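PDB 5F9Z: aminoacyl-tRNA synthetase from Cryptosporidium parvum, which probably catalyses the ATP-dependent attachment of proline to its cognate tRNA, and here holds halofuginone together with the ATP analogue AMPPNP. Local coordinates for residues L16-D21 / S31-K36; I190-Y195 / I223-E228; L246-S251 / N264-H269; V377-N382 / Q405-F410. All blocks are in the same frame, centred on the assembly; numbering follows the deposited sequence.

The four contacts follow one another along the chain, and the segments of each are 10 to 28 residues apart. Interaction 1 holds the N-terminal loop on helix 26-36. Interactions 2 and 3 belong to the class II catalytic core: strands 223-231 and 236-247 are antiparallel neighbours in its sheet, and the two contacts lie about 21 Å apart between centres. Interaction 2 lies beside the ligand site, with side chains about 6 Å from AMPPNP and from halofuginone; interaction 3 lies where strand 236-247 ends. Interaction 4 ties a strand of the anticodon-binding domain to helix 393-417, its centre about 20 Å from that of interaction 1. The contacts thus sample the catalytic core, the anticodon-binding domain and the N-terminal loop packed near it.

Interaction 1 of 4, residues L16-D21 / S31-K36; sequences LGITAD and SQVIVK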
loop_
_atom_site.group_PDB
_atom_site.type_symbol
_atom_site.label_atom_id
_atom_site.label_comp_id
_atom_site.label_asym_id
_atom_site.label_seq_id
_atom_site.Cartn_x
_atom_site.Cartn_y
_atom_site.Cartn_z
ATOM N N LEU A 16 3.186 -16.005 22.709
ATOM C CA LEU A 16 2.113 -15.140 22.241
ATOM C C LEU A 16 2.629 -13.817 21.696
ATOM O O LEU A 16 1.858 -13.081 21.071
ATOM C CB LEU A 16 1.111 -14.887 23.369
ATOM C CG LEU A 16 0.187 -16.062 23.692
ATOM C CD1 LEU A 16 -0.735 -15.719 24.846
ATOM C CD2 LEU A 16 -0.614 -16.456 22.462
ATOM N N GLY A 17 3.902 -13.497 21.925
ATOM C CA GLY A 17 4.547 -12.379 21.275
ATOM C C GLY A 17 5.229 -12.808 19.992
ATOM O O GLY A 17 5.041 -13.916 19.487
ATOM N N ILE A 18 6.045 -11.906 19.457
ATOM C CA ILE A 18 6.800 -12.158 18.237
ATOM C C ILE A 18 8.190 -12.637 18.633
ATOM O O ILE A 18 8.927 -11.926 19.326
ATOM C CB ILE A 18 6.868 -10.909 17.347
ATOM C CG1 ILE A 18 5.462 -10.362 17.096
ATOM C CG2 ILE A 18 7.557 -11.229 16.032
ATOM C CD1 ILE A 18 4.513 -11.370 16.478
ATOM N N THR A 19 8.542 -13.847 18.200
ATOM C CA THR A 19 9.817 -14.450 18.564
ATOM C C THR A 19 10.903 -14.214 17.524
ATOM O O THR A 19 12.090 -14.237 17.867
ATOM C CB THR A 19 9.647 -15.956 18.777
ATOM O OG1 THR A 19 9.252 -16.570 17.544
ATOM C CG2 THR A 19 8.582 -16.228 19.832
ATOM N N ALA A 20 10.526 -13.987 16.270
ATOM C CA ALA A 20 11.489 -13.778 15.203
ATOM C C ALA A 20 11.877 -12.309 15.115
ATOM O O ALA A 20 11.024 -11.418 15.171
ATOM C CB ALA A 20 10.924 -14.250 13.864
ATOM N N ASP A 21 13.175 -12.070 14.969
ATOM C CA ASP A 21 13.700 -10.717 14.874
ATOM C C ASP A 21 13.399 -10.128 13.499
ATOM O O ASP A 21 13.552 -10.797 12.474
ATOM C CB ASP A 21 15.204 -10.747 15.141
ATOM C CG ASP A 21 15.826 -9.380 15.141
ATOM O OD1 ASP A 21 16.302 -8.952 14.069
ATOM O OD2 ASP A 21 15.856 -8.743 16.217
ATOM N N SER A 31 5.567 -13.287 9.027
ATOM C CA SER A 31 4.530 -14.302 9.178
ATOM C C SER A 31 3.920 -14.266 10.575
ATOM O O SER A 31 2.695 -14.309 10.728
ATOM C CB SER A 31 5.104 -15.686 8.876
ATOM O OG SER A 31 4.120 -16.692 9.048
ATOM N N GLN A 32 4.762 -14.185 11.609
ATOM C CA GLN A 32 4.248 -14.156 12.975
ATOM C C GLN A 32 3.430 -12.898 13.236
ATOM O O GLN A 32 2.436 -12.938 13.970
ATOM C CB GLN A 32 5.398 -14.256 13.977
ATOM C CG GLN A 32 6.156 -15.571 13.947
ATOM C CD GLN A 32 7.171 -15.676 15.070
ATOM O OE1 GLN A 32 6.928 -15.218 16.187
ATOM N NE2 GLN A 32 8.320 -16.275 14.778
ATOM N N VAL A 33 3.828 -11.771 12.642
ATOM C CA VAL A 33 3.138 -10.512 12.903
ATOM C C VAL A 33 1.735 -10.530 12.304
ATOM O O VAL A 33 0.768 -10.107 12.947
ATOM C CB VAL A 33 3.973 -9.330 12.380
ATOM C CG1 VAL A 33 3.115 -8.087 12.242
ATOM C CG2 VAL A 33 5.138 -9.056 13.315
ATOM N N ILE A 34 1.595 -11.029 11.075
ATOM C CA ILE A 34 0.285 -11.023 10.432
ATOM C C ILE A 34 -0.614 -12.151 10.927
ATOM O O ILE A 34 -1.842 -12.037 10.832
ATOM C CB ILE A 34 0.424 -11.100 8.902
ATOM C CG1 ILE A 34 1.130 -12.393 8.491
ATOM C CG2 ILE A 34 1.168 -9.882 8.373
ATOM C CD1 ILE A 34 1.423 -12.483 7.012
ATOM N N VAL A 35 -0.047 -13.230 11.456
ATOM C CA VAL A 35 -0.853 -14.345 11.947
ATOM C C VAL A 35 -1.277 -14.130 13.394
ATOM O O VAL A 35 -2.466 -14.192 13.718
ATOM C CB VAL A 35 -0.082 -15.673 11.780
ATOM C CG1 VAL A 35 -0.762 -16.785 12.564
ATOM C CG2 VAL A 35 0.013 -16.044 10.310
ATOM N N LYS A 36 -0.316 -13.868 14.284
ATOM C CA LYS A 36 -0.628 -13.724 15.702
ATOM C C LYS A 36 -1.483 -12.497 15.992
ATOM O O LYS A 36 -2.174 -12.470 17.016
ATOM C CB LYS A 36 0.660 -13.666 16.524
ATOM C CG LYS A 36 1.475 -14.947 16.473
ATOM C CD LYS A 36 2.750 -14.829 17.287
ATOM C CE LYS A 36 3.544 -16.125 17.252
ATOM N NZ LYS A 36 4.791 -16.036 18.057
#
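Q32 and K36, one turn apart on helix 26-36, reach out together to strap the preceding loop, 16-21, along the helix by its backbone. Here an irregular N-terminal segment is laid against the helix that follows it, and side chains of the helix satisfy G17 O and T19 N of the loop. The ammonium of K36, at the end of a fully extended chain, approaches the carbonyl of G17 almost head-on, with NZ 2.6 Å from O and a C=O...N angle of 170°. K36 NZ also donates to Q32 OE1 at 3.0 Å and to L15 O, so oxygens from both the loop and the helix surround the charge. Q32 OE1 is in turn a shared acceptor. The backbone N of T19 reaches it at 2.9 Å along a nearly straight N-H...O line (169°), and this donor and the lysine come to opposite faces of the amide plane. The other end of the same amide is occupied too: Q32 NE2 donates to T19 OG1 at 2.9 Å, close to the amide plane, and to D28 OD1 within the helix. This pattern is consistent with only one orientation of the amide. T19 brings its hydroxyl to that meeting point by setting OG1 between its own N and carbonyl carbon (chi1 64°). Beside the polar cluster, I18 CD1 rests 3.6 Å from Q32 O and 4.0 Å from V33 CG2.

Interaction 2 of 4, residues I190-Y195 / I223-E228; sequences IILNEY and ITKSIE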
loop_
_atom_site.group_PDB
_atom_site.type_symbol
_atom_site.label_atom_id
_atom_site.label_comp_id
_atom_site.label_asym_id
_atom_site.label_seq_id
_atom_site.Cartn_x
_atom_site.Cartn_y
_atom_site.Cartn_z
ATOM N N ILE A 190 -3.258 13.585 -11.119
ATOM C CA ILE A 190 -4.199 13.738 -10.011
ATOM C C ILE A 190 -4.304 12.437 -9.224
ATOM O O ILE A 190 -4.262 12.433 -7.988
ATOM C CB ILE A 190 -5.572 14.197 -10.535
ATOM C CG1 ILE A 190 -5.566 15.705 -10.799
ATOM C CG2 ILE A 190 -6.676 13.822 -9.557
ATOM C CD1 ILE A 190 -6.822 16.212 -11.473
ATOM N N ILE A 191 -4.437 11.312 -9.929
ATOM C CA ILE A 191 -4.576 10.027 -9.254
ATOM C C ILE A 191 -3.281 9.647 -8.549
ATOM O O ILE A 191 -3.299 9.098 -7.440
ATOM C CB ILE A 191 -5.019 8.945 -10.254
ATOM C CG1 ILE A 191 -6.404 9.271 -10.815
ATOM C CG2 ILE A 191 -5.036 7.584 -9.589
ATOM C CD1 ILE A 191 -7.498 9.282 -9.766
ATOM N N LEU A 192 -2.135 9.937 -9.172
ATOM C CA LEU A 192 -0.854 9.602 -8.559
ATOM C C LEU A 192 -0.669 10.331 -7.234
ATOM O O LEU A 192 -0.179 9.747 -6.260
ATOM C CB LEU A 192 0.292 9.930 -9.515
ATOM C CG LEU A 192 1.681 9.499 -9.042
ATOM C CD1 LEU A 192 1.775 7.983 -8.982
ATOM C CD2 LEU A 192 2.764 10.072 -9.940
ATOM N N ASN A 193 -1.057 11.608 -7.178
ATOM C CA ASN A 193 -0.957 12.352 -5.927
ATOM C C ASN A 193 -1.889 11.779 -4.867
ATOM O O ASN A 193 -1.551 11.764 -3.678
ATOM C CB ASN A 193 -1.259 13.831 -6.168
ATOM C CG ASN A 193 -0.175 14.524 -6.971
ATOM O OD1 ASN A 193 1.004 14.190 -6.859
ATOM N ND2 ASN A 193 -0.572 15.495 -7.786
ATOM N N GLU A 194 -3.068 11.299 -5.276
ATOM C CA GLU A 194 -3.971 10.665 -4.321
ATOM C C GLU A 194 -3.416 9.328 -3.847
ATOM O O GLU A 194 -3.569 8.967 -2.674
ATOM C CB GLU A 194 -5.358 10.485 -4.940
ATOM C CG GLU A 194 -6.029 11.779 -5.392
ATOM C CD GLU A 194 -6.526 12.639 -4.240
ATOM O OE1 GLU A 194 -6.246 12.313 -3.066
ATOM O OE2 GLU A 194 -7.208 13.650 -4.512
ATOM N N TYR A 195 -2.775 8.576 -4.745
ATOM C CA TYR A 195 -2.097 7.351 -4.337
ATOM C C TYR A 195 -0.992 7.653 -3.331
ATOM O O TYR A 195 -0.873 6.981 -2.299
ATOM C CB TYR A 195 -1.528 6.631 -5.560
ATOM C CG TYR A 195 -2.545 5.838 -6.347
ATOM C CD1 TYR A 195 -3.700 5.359 -5.743
ATOM C CD2 TYR A 195 -2.349 5.563 -7.693
ATOM C CE1 TYR A 195 -4.628 4.631 -6.457
ATOM C CE2 TYR A 195 -3.272 4.832 -8.416
ATOM C CZ TYR A 195 -4.412 4.371 -7.794
ATOM O OH TYR A 195 -5.337 3.646 -8.508
ATOM N N ILE A 223 2.776 6.693 -21.046
ATOM C CA ILE A 223 3.516 7.113 -19.861
ATOM C C ILE A 223 2.946 6.381 -18.656
ATOM O O ILE A 223 1.731 6.401 -18.430
ATOM C CB ILE A 223 3.439 8.638 -19.647
ATOM C CG1 ILE A 223 3.996 9.383 -20.862
ATOM C CG2 ILE A 223 4.190 9.037 -18.384
ATOM C CD1 ILE A 223 3.894 10.887 -20.751
ATOM N N THR A 224 3.819 5.735 -17.887
ATOM C CA THR A 224 3.436 5.059 -16.653
ATOM C C THR A 224 4.122 5.760 -15.489
ATOM O O THR A 224 5.349 5.687 -15.350
ATOM C CB THR A 224 3.803 3.576 -16.685
ATOM O OG1 THR A 224 3.018 2.908 -17.679
ATOM C CG2 THR A 224 3.548 2.937 -15.329
ATOM N N LYS A 225 3.338 6.445 -14.666
ATOM C CA LYS A 225 3.827 7.040 -13.435
ATOM C C LYS A 225 3.462 6.139 -12.261
ATOM O O LYS A 225 2.463 5.416 -12.299
ATOM C CB LYS A 225 3.249 8.441 -13.237
ATOM C CG LYS A 225 3.618 9.407 -14.351
ATOM C CD LYS A 225 3.181 10.825 -14.038
ATOM C CE LYS A 225 3.672 11.791 -15.105
ATOM N NZ LYS A 225 3.311 13.202 -14.791
ATOM N N SER A 226 4.288 6.177 -11.220
ATOM C CA SER A 226 4.104 5.270 -10.099
ATOM C C SER A 226 4.634 5.909 -8.825
ATOM O O SER A 226 5.304 6.944 -8.849
ATOM C CB SER A 226 4.805 3.931 -10.344
ATOM O OG SER A 226 6.212 4.091 -10.322
ATOM N N ILE A 227 4.312 5.272 -7.704
ATOM C CA ILE A 227 4.910 5.572 -6.409
ATOM C C ILE A 227 5.663 4.326 -5.968
ATOM O O ILE A 227 5.087 3.231 -5.914
ATOM C CB ILE A 227 3.859 5.989 -5.368
ATOM C CG1 ILE A 227 2.620 5.097 -5.454
ATOM C CG2 ILE A 227 3.468 7.442 -5.558
ATOM C CD1 ILE A 227 1.619 5.343 -4.344
ATOM N N GLU A 228 6.948 4.484 -5.675
ATOM C CA GLU A 228 7.807 3.366 -5.311
ATOM C C GLU A 228 8.043 3.362 -3.807
ATOM O O GLU A 228 8.465 4.373 -3.236
ATOM C CB GLU A 228 9.144 3.438 -6.051
ATOM C CG GLU A 228 9.036 3.367 -7.568
ATOM C CD GLU A 228 8.454 2.054 -8.057
ATOM O OE1 GLU A 228 7.415 2.083 -8.747
ATOM O OE2 GLU A 228 9.034 0.991 -7.747
#
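L192 turns its CG anti to the backbone N (chi1 -174°), which sends both methyls from helix 181-202 onto strand 223-231. I227 answers from the strand with CG1 wedged between its own N and carbonyl carbon (chi1 43°), a setting that carries CD1 toward the helix while CG2 stays beside the leucine. The two branches of L192 divide the work. CD1 lies 3.5 Å from S226 C, pressing on the strand backbone itself, and also meets I227 CG2 at 3.9 Å; CD2 meets K225 CB at 3.7 Å, the leucine and lysine side chains crossing at about a right angle. One turn further along the helix, the CB of Y195 packs 3.6 Å from I227 CD1, while the ring continues away from the strand. The side chains meet through carbon atoms alone, and the polar ends lead off to other partners: K225 NZ to D189, Y195 OH to Q172. Helix and strand axes come within 8.5 Å and run nearly parallel, 9° apart. The strand pairs with strands 236-247 and 208-211, in the antiparallel sheet characteristic of class II synthetases; AMPPNP lies about 6 Å from the side chain of S226, and halofuginone about 6 Å from that of Y195. On another side of helix 181-202 lies helix 53-71, whose F66 ring meets that of Y195 and whose I70 touches I191.

Interaction 3 of 4, residues L246-S251 / N264-H269; sequences LGQNFS and NKEYAH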
loop_
_atom_site.group_PDB
_atom_site.type_symbol
_atom_site.label_atom_id
_atom_site.label_comp_id
_atom_site.label_asym_id
_atom_site.label_seq_id
_atom_site.Cartn_x
_atom_site.Cartn_y
_atom_site.Cartn_z
ATOM N N LEU A 246 -2.482 6.118 -20.936
ATOM C CA LEU A 246 -2.649 5.180 -22.038
ATOM C C LEU A 246 -2.616 5.870 -23.394
ATOM O O LEU A 246 -2.287 5.224 -24.395
ATOM C CB LEU A 246 -3.964 4.416 -21.880
ATOM C CG LEU A 246 -4.182 3.733 -20.529
ATOM C CD1 LEU A 246 -5.599 3.195 -20.429
ATOM C CD2 LEU A 246 -3.164 2.622 -20.323
ATOM N N GLY A 247 -2.937 7.157 -23.446
ATOM C CA GLY A 247 -2.985 7.841 -24.726
ATOM C C GLY A 247 -4.108 7.282 -25.575
ATOM O O GLY A 247 -5.251 7.149 -25.126
ATOM N N GLN A 248 -3.782 6.935 -26.817
ATOM C CA GLN A 248 -4.750 6.380 -27.751
ATOM C C GLN A 248 -4.438 4.938 -28.126
ATOM O O GLN A 248 -5.007 4.422 -29.093
ATOM C CB GLN A 248 -4.824 7.253 -29.006
ATOM C CG GLN A 248 -5.346 8.656 -28.741
ATOM C CD GLN A 248 -5.116 9.594 -29.907
ATOM O OE1 GLN A 248 -4.052 9.581 -30.527
ATOM N NE2 GLN A 248 -6.114 10.414 -30.215
ATOM N N ASN A 249 -3.557 4.271 -27.378
ATOM C CA ASN A 249 -3.173 2.905 -27.722
ATOM C C ASN A 249 -4.341 1.940 -27.564
ATOM O O ASN A 249 -4.525 1.042 -28.395
ATOM C CB ASN A 249 -1.988 2.468 -26.861
ATOM C CG ASN A 249 -0.755 3.318 -27.095
ATOM O OD1 ASN A 249 -0.378 3.583 -28.236
ATOM N ND2 ASN A 249 -0.126 3.759 -26.012
ATOM N N PHE A 250 -5.142 2.105 -26.511
ATOM C CA PHE A 250 -6.290 1.227 -26.315
ATOM C C PHE A 250 -7.511 1.692 -27.098
ATOM O O PHE A 250 -8.315 0.859 -27.531
ATOM C CB PHE A 250 -6.631 1.121 -24.828
ATOM C CG PHE A 250 -5.811 0.104 -24.092
ATOM C CD1 PHE A 250 -6.055 -1.250 -24.257
ATOM C CD2 PHE A 250 -4.799 0.497 -23.232
ATOM C CE1 PHE A 250 -5.303 -2.193 -23.582
ATOM C CE2 PHE A 250 -4.043 -0.442 -22.552
ATOM C CZ PHE A 250 -4.296 -1.788 -22.728
ATOM N N SER A 251 -7.671 3.004 -27.288
ATOM C CA SER A 251 -8.809 3.495 -28.058
ATOM C C SER A 251 -8.674 3.156 -29.538
ATOM O O SER A 251 -9.683 2.925 -30.213
ATOM C CB SER A 251 -8.965 5.002 -27.863
ATOM O OG SER A 251 -7.807 5.696 -28.288
ATOM N N ASN A 264 -14.744 15.963 -36.609
ATOM C CA ASN A 264 -13.699 15.019 -36.983
ATOM C C ASN A 264 -13.613 13.897 -35.956
ATOM O O ASN A 264 -13.685 14.139 -34.747
ATOM C CB ASN A 264 -12.346 15.720 -37.106
ATOM N N LYS A 265 -13.459 12.668 -36.442
ATOM C CA LYS A 265 -13.342 11.516 -35.560
ATOM C C LYS A 265 -11.944 11.462 -34.955
ATOM O O LYS A 265 -10.943 11.555 -35.672
ATOM C CB LYS A 265 -13.643 10.225 -36.321
ATOM N N GLU A 266 -11.881 11.316 -33.634
ATOM C CA GLU A 266 -10.619 11.271 -32.910
ATOM C C GLU A 266 -10.685 10.170 -31.865
ATOM O O GLU A 266 -11.727 9.964 -31.237
ATOM C CB GLU A 266 -10.311 12.617 -32.239
ATOM C CG GLU A 266 -8.955 12.684 -31.556
ATOM C CD GLU A 266 -8.752 13.979 -30.790
ATOM O OE1 GLU A 266 -7.996 13.970 -29.796
ATOM O OE2 GLU A 266 -9.354 15.003 -31.178
ATOM N N TYR A 267 -9.573 9.463 -31.683
ATOM C CA TYR A 267 -9.510 8.400 -30.691
ATOM C C TYR A 267 -9.391 8.984 -29.290
ATOM O O TYR A 267 -8.744 10.015 -29.082
ATOM C CB TYR A 267 -8.333 7.467 -30.977
ATOM C CG TYR A 267 -8.523 6.611 -32.209
ATOM C CD1 TYR A 267 -9.422 5.553 -32.208
ATOM C CD2 TYR A 267 -7.802 6.858 -33.370
ATOM C CE1 TYR A 267 -9.601 4.765 -33.329
ATOM C CE2 TYR A 267 -7.972 6.074 -34.497
ATOM C CZ TYR A 267 -8.874 5.030 -34.470
ATOM O OH TYR A 267 -9.050 4.246 -35.588
ATOM N N ALA A 268 -10.023 8.317 -28.328
ATOM C CA ALA A 268 -10.068 8.823 -26.965
ATOM C C ALA A 268 -8.701 8.724 -26.297
ATOM O O ALA A 268 -7.909 7.818 -26.572
ATOM C CB ALA A 268 -11.106 8.056 -26.145
ATOM N N HIS A 269 -8.430 9.676 -25.407
ATOM C CA HIS A 269 -7.203 9.704 -24.619
ATOM C C HIS A 269 -7.520 9.124 -23.246
ATOM O O HIS A 269 -8.186 9.769 -22.430
ATOM C CB HIS A 269 -6.660 11.127 -24.515
ATOM C CG HIS A 269 -6.507 11.811 -25.839
ATOM N ND1 HIS A 269 -5.296 11.914 -26.489
ATOM C CD2 HIS A 269 -7.415 12.420 -26.637
ATOM C CE1 HIS A 269 -5.465 12.561 -27.629
ATOM N NE2 HIS A 269 -6.742 12.879 -27.744
#
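S251 OG gives its proton to the carbonyl O of A268 at 2.7 Å, in the carbonyl plane and on a lone pair. The hydroxyl gets there because chi1 (60°) places it between the serine's own N and carbonyl carbon, where it also packs 3.3 Å from Y267 CB. A second donor grips the neighbouring carbonyl: Q248 NE2 meets Y267 O at 2.9 Å on a fairly straight line (163°), though from above the carbonyl plane. Q248 occupies the N-cap of helix 249-254, right where strand 236-247 ends in a type II' turn through G247. Its extended side chain runs alongside H269, the two pointing the same way with amide and ring planes only 18° apart. CG stands over one face of the imidazole, 4.2 Å from the ring centroid, a CH-pi contact. The ring is held from its edge as well, for H269 NE2 donates to E266 OE1 at 2.6 Å, almost within the ring plane. Nearer the turn, the CA of H269 comes 3.3 Å from G247 O in a CA-H...O contact. These groups join the turn and the start of the helix to strand 265-276 of the class II core. The chemistry implies a turn pinned by its side chains: donors from Q248 and S251 engage two successive carbonyls of the strand, and the in-plane bond to E266 would limit rotation of the imidazole against which the glutamine lies.

Interaction 4 of 4, residues V377-N382 / Q405-F410; sequences VVVRDN and QNRLLF
Past V379 the strand 374-379 gives way to a loop, which brings D381 nearest to L408 of helix 393-417, with 8.5 Å between their CA atoms. R407 spans this gap. It leaves the helix with CG anti to the backbone N, stays extended, then bends at chi3 (58°), so that NE and NH2 together face the carboxylate of D381. The grip is side-on and twofold: NE lies 2.6 Å from D381 OD2, in the guanidinium plane and on the syn lone pair, while NH2 reaches D381 OD1 at 2.9 Å, again on the syn side. The two planes are nevertheless twisted 33° against each other, and the second bond is the more bent (148°). N382 covers one face of the guanidinium, its ND2 standing 3.6 Å from R407 NE and above the centre of the group, with the amide turned 21° from it; the amide oxygen is held by E384 N. V379 CG1 approaches R407 NH2 to 3.5 Å from an oblique direction, and F404 adds a cation-pi contact from the helix. L408 CD2 closes in on D381 OD2 at 3.9 Å, an apolar neighbour that would be expected to strengthen the ion pair. Such a bidentate arginine-aspartate bridge here anchors helix 393-417 to the end of a strand in the mixed five-stranded sheet characteristic of class IIa anticodon-binding domains.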
loop_
_atom_site.group_PDB
_atom_site.type_symbol
_atom_site.label_atom_id
_atom_site.label_comp_id
_atom_site.label_asym_id
_atom_site.label_seq_id
_atom_site.Cartn_x
_atom_site.Cartn_y
_atom_site.Cartn_z
ATOM N N VAL A 377 -1.840 6.206 30.269
ATOM C CA VAL A 377 -1.736 5.997 28.830
ATOM C C VAL A 377 -0.349 5.461 28.514
ATOM O O VAL A 377 0.660 6.021 28.963
ATOM C CB VAL A 377 -2.008 7.300 28.058
ATOM C CG1 VAL A 377 -1.991 7.042 26.559
ATOM C CG2 VAL A 377 -3.332 7.908 28.492
ATOM N N VAL A 378 -0.295 4.377 27.745
ATOM C CA VAL A 378 0.955 3.807 27.257
ATOM C C VAL A 378 0.900 3.816 25.736
ATOM O O VAL A 378 -0.031 3.259 25.141
ATOM C CB VAL A 378 1.191 2.386 27.791
ATOM C CG1 VAL A 378 2.540 1.861 27.319
ATOM C CG2 VAL A 378 1.106 2.365 29.309
ATOM N N VAL A 379 1.887 4.448 25.113
ATOM C CA VAL A 379 1.944 4.575 23.661
ATOM C C VAL A 379 2.604 3.332 23.081
ATOM O O VAL A 379 3.600 2.830 23.615
ATOM C CB VAL A 379 2.694 5.858 23.256
ATOM C CG1 VAL A 379 2.598 6.082 21.758
ATOM C CG2 VAL A 379 2.135 7.053 24.012
ATOM N N ARG A 380 2.047 2.836 21.973
ATOM C CA ARG A 380 2.443 1.531 21.451
ATOM C C ARG A 380 3.864 1.543 20.896
ATOM O O ARG A 380 4.669 0.659 21.211
ATOM C CB ARG A 380 1.451 1.084 20.376
ATOM C CG ARG A 380 1.918 -0.086 19.524
ATOM C CD ARG A 380 2.107 -1.352 20.346
ATOM N NE ARG A 380 2.537 -2.470 19.511
ATOM C CZ ARG A 380 3.800 -2.708 19.174
ATOM N NH1 ARG A 380 4.766 -1.906 19.604
ATOM N NH2 ARG A 380 4.097 -3.747 18.406
ATOM N N ASP A 381 4.191 2.532 20.062
ATOM C CA ASP A 381 5.412 2.448 19.268
ATOM C C ASP A 381 6.668 2.864 20.025
ATOM O O ASP A 381 7.767 2.468 19.621
ATOM C CB ASP A 381 5.274 3.294 17.998
ATOM C CG ASP A 381 5.097 4.769 18.293
ATOM O OD1 ASP A 381 4.432 5.101 19.297
ATOM O OD2 ASP A 381 5.624 5.595 17.518
ATOM N N ASN A 382 6.549 3.643 21.104
ATOM C CA ASN A 382 7.732 4.128 21.809
ATOM C C ASN A 382 7.666 3.934 23.320
ATOM O O ASN A 382 8.540 4.443 24.032
ATOM C CB ASN A 382 7.977 5.610 21.490
ATOM C CG ASN A 382 6.794 6.489 21.843
ATOM O OD1 ASN A 382 5.806 6.025 22.413
ATOM N ND2 ASN A 382 6.890 7.771 21.512
ATOM N N GLN A 405 0.557 9.546 14.382
ATOM C CA GLN A 405 0.580 9.458 12.925
ATOM C C GLN A 405 1.792 10.180 12.348
ATOM O O GLN A 405 2.488 9.651 11.474
ATOM C CB GLN A 405 -0.715 10.037 12.353
ATOM C CG GLN A 405 -0.844 9.929 10.843
ATOM C CD GLN A 405 -1.428 8.601 10.400
ATOM O OE1 GLN A 405 -2.002 7.866 11.201
ATOM N NE2 GLN A 405 -1.285 8.290 9.116
ATOM N N ASN A 406 2.060 11.396 12.828
ATOM C CA ASN A 406 3.192 12.162 12.316
ATOM C C ASN A 406 4.517 11.487 12.649
ATOM O O ASN A 406 5.450 11.503 11.837
ATOM C CB ASN A 406 3.154 13.584 12.874
ATOM C CG ASN A 406 4.406 14.375 12.547
ATOM O OD1 ASN A 406 4.554 14.896 11.442
ATOM N ND2 ASN A 406 5.313 14.471 13.512
ATOM N N ARG A 407 4.618 10.881 13.835
ATOM C CA ARG A 407 5.869 10.248 14.241
ATOM C C ARG A 407 6.180 9.026 13.384
ATOM O O ARG A 407 7.342 8.788 13.036
ATOM C CB ARG A 407 5.806 9.869 15.721
ATOM C CG ARG A 407 7.034 9.130 16.228
ATOM C CD ARG A 407 6.967 8.885 17.730
ATOM N NE ARG A 407 5.783 8.125 18.121
ATOM C CZ ARG A 407 4.709 8.656 18.697
ATOM N NH1 ARG A 407 4.666 9.956 18.952
ATOM N NH2 ARG A 407 3.678 7.886 19.018
ATOM N N LEU A 408 5.158 8.241 13.036
ATOM C CA LEU A 408 5.377 7.077 12.182
ATOM C C LEU A 408 5.880 7.494 10.806
ATOM O O LEU A 408 6.835 6.912 10.278
ATOM C CB LEU A 408 4.090 6.263 12.054
ATOM C CG LEU A 408 3.623 5.461 13.268
ATOM C CD1 LEU A 408 2.427 4.604 12.891
ATOM C CD2 LEU A 408 4.753 4.604 13.814
ATOM N N LEU A 409 5.244 8.501 10.207
ATOM C CA LEU A 409 5.656 8.944 8.879
ATOM C C LEU A 409 7.043 9.572 8.912
ATOM O O LEU A 409 7.851 9.352 8.001
ATOM C CB LEU A 409 4.633 9.928 8.311
ATOM C CG LEU A 409 4.956 10.506 6.931
ATOM C CD1 LEU A 409 5.138 9.393 5.910
ATOM C CD2 LEU A 409 3.869 11.474 6.486
ATOM N N PHE A 410 7.342 10.352 9.955
ATOM C CA PHE A 410 8.645 11.003 10.042
ATOM C C PHE A 410 9.765 9.986 10.231
ATOM O O PHE A 410 10.809 10.078 9.576
ATOM C CB PHE A 410 8.646 12.023 11.183
ATOM C CG PHE A 410 9.884 12.874 11.234
ATOM C CD1 PHE A 410 10.983 12.482 11.981
ATOM C CD2 PHE A 410 9.948 14.068 10.533
ATOM C CE1 PHE A 410 12.122 13.263 12.028
ATOM C CE2 PHE A 410 11.085 14.853 10.577
ATOM C CZ PHE A 410 12.172 14.449 11.324
#